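Local structure of pyocyanin demethylase (Mycobacterium fortuitum subsp. fortuitum DSM 46621 = ATCC 6841, 5K21) at residues T77-D81 with A82-F86. The protein demethylates the phenazine pyocyanin to phenazin-1-ol in a tautomerizing reaction, inside a calcium-binding beta barrel. Sequence-based numbering, arbitrary orientation.
Sequences TIHLD and AGEIF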
loop_
_atom_site.group_PDB
_atom_site.type_symbol
_atom_site.label_atom_id
_atom_site.label_comp_id
_atom_site.label_asym_id
_atom_site.label_seq_id
_atom_site.Cartn_x
_atom_site.Cartn_y
_atom_site.Cartn_z
ATOM N N THR B 77 -0.225 -4.573 8.385
ATOM C CA THR B 77 -1.467 -5.255 8.715
ATOM C C THR B 77 -1.245 -6.126 9.932
ATOM O O THR B 77 -0.368 -6.995 9.934
ATOM C CB THR B 77 -1.986 -6.118 7.573
ATOM O OG1 THR B 77 -2.246 -5.298 6.443
ATOM C CG2 THR B 77 -3.282 -6.851 7.982
ATOM N N ILE B 78 -2.077 -5.911 10.939
ATOM C CA ILE B 78 -2.098 -6.696 12.164
ATOM C C ILE B 78 -3.271 -7.649 12.087
ATOM O O ILE B 78 -4.376 -7.242 11.706
ATOM C CB ILE B 78 -2.214 -5.766 13.383
ATOM C CG1 ILE B 78 -0.876 -5.069 13.609
ATOM C CG2 ILE B 78 -2.727 -6.536 14.624
ATOM C CD1 ILE B 78 -0.955 -3.867 14.557
ATOM N N HIS B 79 -3.025 -8.923 12.392
ATOM C CA HIS B 79 -4.071 -9.933 12.463
ATOM C C HIS B 79 -4.238 -10.377 13.909
ATOM O O HIS B 79 -3.313 -10.955 14.492
ATOM C CB HIS B 79 -3.734 -11.127 11.564
ATOM C CG HIS B 79 -4.770 -12.211 11.567
ATOM N ND1 HIS B 79 -4.980 -13.043 12.650
ATOM C CD2 HIS B 79 -5.648 -12.609 10.614
ATOM C CE1 HIS B 79 -5.953 -13.895 12.370
ATOM N NE2 HIS B 79 -6.372 -13.659 11.138
ATOM N N LEU B 80 -5.409 -10.103 14.481
ATOM C CA LEU B 80 -5.814 -10.621 15.779
ATOM C C LEU B 80 -7.030 -11.520 15.585
ATOM O O LEU B 80 -7.648 -11.536 14.519
ATOM C CB LEU B 80 -6.144 -9.477 16.747
ATOM C CG LEU B 80 -5.055 -8.417 16.875
ATOM C CD1 LEU B 80 -5.562 -7.226 17.645
ATOM C CD2 LEU B 80 -3.818 -9.028 17.521
ATOM N N ASP B 81 -7.367 -12.300 16.616
ATOM C CA ASP B 81 -8.552 -13.152 16.513
ATOM C C ASP B 81 -9.793 -12.309 16.267
ATOM O O ASP B 81 -10.666 -12.689 15.484
ATOM C CB ASP B 81 -8.726 -13.999 17.777
ATOM C CG ASP B 81 -7.644 -15.059 17.943
ATOM O OD1 ASP B 81 -6.683 -15.106 17.148
ATOM O OD2 ASP B 81 -7.745 -15.839 18.913
ATOM N N ALA B 82 -9.859 -11.135 16.885
ATOM C CA ALA B 82 -11.037 -10.287 16.772
ATOM C C ALA B 82 -11.138 -9.586 15.417
ATOM O O ALA B 82 -12.228 -9.151 15.033
ATOM C CB ALA B 82 -11.004 -9.241 17.891
ATOM N N GLY B 83 -10.060 -9.512 14.664
ATOM C CA GLY B 83 -10.095 -8.860 13.373
ATOM C C GLY B 83 -8.722 -8.328 13.023
ATOM O O GLY B 83 -7.755 -8.528 13.750
ATOM N N GLU B 84 -8.664 -7.622 11.901
ATOM C CA GLU B 84 -7.427 -7.036 11.422
ATOM C C GLU B 84 -7.387 -5.539 11.685
ATOM O O GLU B 84 -8.416 -4.874 11.791
ATOM C CB GLU B 84 -7.269 -7.287 9.924
ATOM C CG GLU B 84 -6.985 -8.760 9.583
ATOM C CD GLU B 84 -6.781 -8.966 8.095
ATOM O OE1 GLU B 84 -5.970 -9.831 7.717
ATOM O OE2 GLU B 84 -7.421 -8.242 7.308
ATOM N N ILE B 85 -6.171 -5.009 11.740
ATOM C CA ILE B 85 -5.942 -3.580 11.901
ATOM C C ILE B 85 -4.928 -3.147 10.850
ATOM O O ILE B 85 -3.888 -3.793 10.684
ATOM C CB ILE B 85 -5.449 -3.228 13.316
ATOM C CG1 ILE B 85 -6.514 -3.640 14.334
ATOM C CG2 ILE B 85 -5.114 -1.733 13.428
ATOM C CD1 ILE B 85 -6.089 -3.521 15.783
ATOM N N PHE B 86 -5.237 -2.065 10.149
ATOM C CA PHE B 86 -4.408 -1.521 9.079
ATOM C C PHE B 86 -3.786 -0.209 9.523
ATOM O O PHE B 86 -4.471 0.645 10.079
ATOM C CB PHE B 86 -5.232 -1.267 7.823
ATOM C CG PHE B 86 -6.070 -2.430 7.417
ATOM C CD1 PHE B 86 -5.550 -3.700 7.419
ATOM C CD2 PHE B 86 -7.387 -2.240 7.046
ATOM C CE1 PHE B 86 -6.327 -4.778 7.057
ATOM C CE2 PHE B 86 -8.178 -3.300 6.692
ATOM C CZ PHE B 86 -7.656 -4.569 6.684
#
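Thr77 sets its methyl CG2 against the edge of the Phe86 ring, in the ring plane, with CG2 3.8 Å from Phe86 CE1. The two residues form a non-hydrogen-bonded pair of the antiparallel beta hairpin joining strands 70-80 and 83-92 of the allene oxide cyclase-like barrel; the axes of the short strands 77-80 and 83-86 lie 4.6 Å apart. Thr77 OG1 lies beside the backbone N (chi1 -61°), which leaves CG2 anti to that N and turned to the ring edge; OG1 hydrogen-bonds Arg88 of the second subunit. Leu90 of that subunit packs on Thr77 and Glu84, so this face meets the trimer interface. On the same face Glu84 stretches out beyond CG and brings OE1 to the edge of the His79 ring, 4.0 Å from CD2, with carboxylate and ring planes 87° apart; this is proximity without a hydrogen bond. Tyr55 stacks on that imidazole. On the opposite face Ile78 and Ile85 turn to the barrel interior, Ile78 touching Tyr128 of the phenazin-1-ol pocket and Ile85 touching Leu130 and Leu132; their CB atoms meet at 4.1 Å. Leu80 shares this face nearer the turn, its CD1 4.2 Å from Ile85 CD1, the two side chains crossing at an angle. Backbone hydrogen bonds deteriorate toward Asp81-Ala82: Ile78 N to Ile85 O is straight (N-H...O 179°), Ile85 N to Ile78 O (2.9 Å) and Leu80 N to Gly83 O (2.9 Å) are more bent, and Gly83, at a positive phi where a beta carbon would collide with Ala82 O, places N 3.2 Å from Leu80 O, well above that carbonyl plane.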